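Local coordinates for protein phosphoinositol-specific phospholipase C (Pseudomonas sp., PDB 5FYR) that probably cleaves phosphoinositides in a calcium-dependent reaction, holding the inositol ring beside the metal at the mouth of a TIM-barrel-like fold, at residues A[27-32]-A[47-52]. Numbering follows the deposited sequence.
Sequences NCYEKQ and LELDFW. With CA (calcium ion), chain F; INS (1,2,3,4,5,6-hexahydroxy-cyclohexane), chain E.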
# COMPACT_ATOMS: atom_id res chain seq x y z
N ASN A 27 4.04 -10.08 2.39
CA ASN A 27 5.39 -10.42 1.96
C ASN A 27 5.41 -11.35 0.76
O ASN A 27 6.30 -12.18 0.60
CB ASN A 27 6.24 -10.97 3.06
CG ASN A 27 6.70 -9.96 4.08
OD1 ASN A 27 6.38 -8.78 4.06
ND2 ASN A 27 7.53 -10.43 4.95
N CYS A 28 4.49 -11.13 -0.17
CA CYS A 28 4.37 -12.07 -1.31
C CYS A 28 5.43 -12.01 -2.41
O CYS A 28 5.36 -12.76 -3.39
CB CYS A 28 2.99 -11.98 -1.96
SG CYS A 28 2.51 -10.37 -2.56
N TYR A 29 6.39 -11.10 -2.22
CA TYR A 29 7.63 -11.07 -3.00
C TYR A 29 8.56 -12.22 -2.63
O TYR A 29 9.53 -12.48 -3.37
CB TYR A 29 8.39 -9.74 -2.77
CG TYR A 29 8.91 -9.59 -1.39
CD1 TYR A 29 10.15 -10.13 -1.04
CD2 TYR A 29 8.17 -8.97 -0.39
CE1 TYR A 29 10.61 -10.04 0.24
CE2 TYR A 29 8.60 -8.91 0.92
CZ TYR A 29 9.84 -9.45 1.24
OH TYR A 29 10.34 -9.43 2.52
N GLU A 30 8.33 -12.89 -1.51
CA GLU A 30 9.20 -13.98 -1.14
C GLU A 30 8.86 -15.23 -1.92
O GLU A 30 7.71 -15.56 -2.11
CB GLU A 30 9.14 -14.28 0.37
CG GLU A 30 9.63 -13.14 1.25
CD GLU A 30 9.70 -13.55 2.73
OE1 GLU A 30 10.41 -14.50 3.04
OE2 GLU A 30 9.06 -12.87 3.56
N LYS A 31 9.91 -15.95 -2.32
CA LYS A 31 9.77 -17.14 -3.13
C LYS A 31 8.90 -18.21 -2.48
O LYS A 31 8.16 -18.94 -3.17
CB LYS A 31 11.18 -17.70 -3.47
CG LYS A 31 11.99 -16.87 -4.43
CD LYS A 31 13.32 -17.58 -4.73
CE LYS A 31 14.12 -16.89 -5.81
NZ LYS A 31 15.52 -17.39 -5.80
N GLN A 32 8.96 -18.28 -1.15
CA GLN A 32 8.20 -19.27 -0.43
C GLN A 32 6.67 -19.05 -0.49
O GLN A 32 5.95 -19.95 -0.20
CB GLN A 32 8.64 -19.28 1.04
CG GLN A 32 8.37 -17.97 1.78
CD GLN A 32 8.62 -18.05 3.24
OE1 GLN A 32 8.15 -18.98 3.90
NE2 GLN A 32 9.33 -17.06 3.77
N LEU A 47 -0.73 -6.12 -2.89
CA LEU A 47 0.56 -6.80 -2.81
C LEU A 47 1.47 -6.03 -1.82
O LEU A 47 1.07 -5.03 -1.24
CB LEU A 47 1.22 -6.90 -4.22
CG LEU A 47 0.52 -7.86 -5.27
CD1 LEU A 47 -0.76 -7.37 -5.85
CD2 LEU A 47 1.49 -8.05 -6.39
N GLU A 48 2.66 -6.58 -1.61
CA GLU A 48 3.65 -6.02 -0.72
C GLU A 48 5.08 -6.26 -1.22
O GLU A 48 5.39 -7.33 -1.68
CB GLU A 48 3.46 -6.63 0.69
CG GLU A 48 4.41 -6.05 1.75
CD GLU A 48 4.13 -6.55 3.17
OE1 GLU A 48 3.32 -7.50 3.35
OE2 GLU A 48 4.78 -6.01 4.12
N LEU A 49 5.93 -5.24 -1.04
CA LEU A 49 7.35 -5.29 -1.32
C LEU A 49 8.08 -4.70 -0.13
O LEU A 49 7.79 -3.58 0.28
CB LEU A 49 7.66 -4.47 -2.58
CG LEU A 49 7.18 -5.07 -3.86
CD1 LEU A 49 7.11 -4.06 -4.98
CD2 LEU A 49 7.98 -6.31 -4.28
N ASP A 50 9.08 -5.43 0.37
CA ASP A 50 10.00 -4.90 1.38
C ASP A 50 11.25 -4.39 0.68
O ASP A 50 11.91 -5.17 0.01
CB ASP A 50 10.36 -6.01 2.39
CG ASP A 50 9.17 -6.45 3.24
OD1 ASP A 50 8.05 -5.94 3.07
OD2 ASP A 50 9.27 -7.36 4.06
N PHE A 51 11.61 -3.13 0.92
CA PHE A 51 12.69 -2.54 0.16
C PHE A 51 13.79 -1.98 1.06
O PHE A 51 13.50 -1.29 2.03
CB PHE A 51 12.20 -1.59 -0.95
CG PHE A 51 11.64 -0.28 -0.52
CD1 PHE A 51 10.33 -0.17 -0.07
CD2 PHE A 51 12.40 0.86 -0.63
CE1 PHE A 51 9.83 1.04 0.32
CE2 PHE A 51 11.89 2.09 -0.28
CZ PHE A 51 10.60 2.18 0.22
N TRP A 52 15.02 -2.18 0.60
CA TRP A 52 16.23 -1.81 1.32
C TRP A 52 17.12 -0.92 0.49
O TRP A 52 17.21 -1.06 -0.73
CB TRP A 52 16.99 -3.10 1.64
CG TRP A 52 16.28 -4.08 2.54
CD1 TRP A 52 15.29 -4.97 2.17
CD2 TRP A 52 16.50 -4.28 3.94
NE1 TRP A 52 14.90 -5.68 3.26
CE2 TRP A 52 15.60 -5.25 4.36
CE3 TRP A 52 17.33 -3.67 4.88
CZ2 TRP A 52 15.52 -5.68 5.71
CZ3 TRP A 52 17.25 -4.07 6.20
CH2 TRP A 52 16.37 -5.06 6.61
CA CA F . 6.87 -6.59 4.93
C1 INS E . 5.67 -5.87 9.12
C2 INS E . 4.81 -6.55 8.05
C3 INS E . 3.78 -5.68 7.44
C4 INS E . 4.16 -4.27 7.23
C5 INS E . 5.03 -3.63 8.23
C6 INS E . 6.08 -4.46 8.83
O1 INS E . 6.83 -6.70 9.25
O2 INS E . 5.74 -6.93 7.02
O3 INS E . 3.16 -6.30 6.31
O4 INS E . 3.09 -3.51 6.75
O5 INS E . 5.39 -2.27 7.98
O6 INS E . 6.85 -3.86 9.81
O HOH W 1 8.27 -7.50 6.76
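D50 OD2 is gripped twice, by the calcium ion and by the hydroxyl of Y29, whose OH donates to it over 2.8 Å from well above the carboxylate plane. This is the metal site of a TIM-barrel-like phospholipase C, where a barrel strand and the loop after the preceding strand supply ligands together. D50 binds calcium through both oxygens, N27 OD1 lies 2.4 Å from the ion, and E48 OE2 adds a third protein ligand; D119 and the inositol hydroxyl O2 also bind. N27 and D50 meet almost perpendicularly, amide and carboxylate planes 85° apart, and the metal probably offsets the repulsion among the crowded oxygens. The extended side chain of E48, its CG turned opposite the backbone N (chi1 -177°), brings the carboxylate to the ion; OE1 accepts N27 N at 2.8 Å and pairs with R260, while OE2 also accepts inositol O3. Second-shell support comes from E30 OE2, which accepts N27 ND2. A phenylalanine in place of Y29 removes the hydroxyl, which would probably leave the D50 carboxylate held by calcium but freer to turn. Farther from the ion, Y29 CB meets L49 CD2 at 3.8 Å.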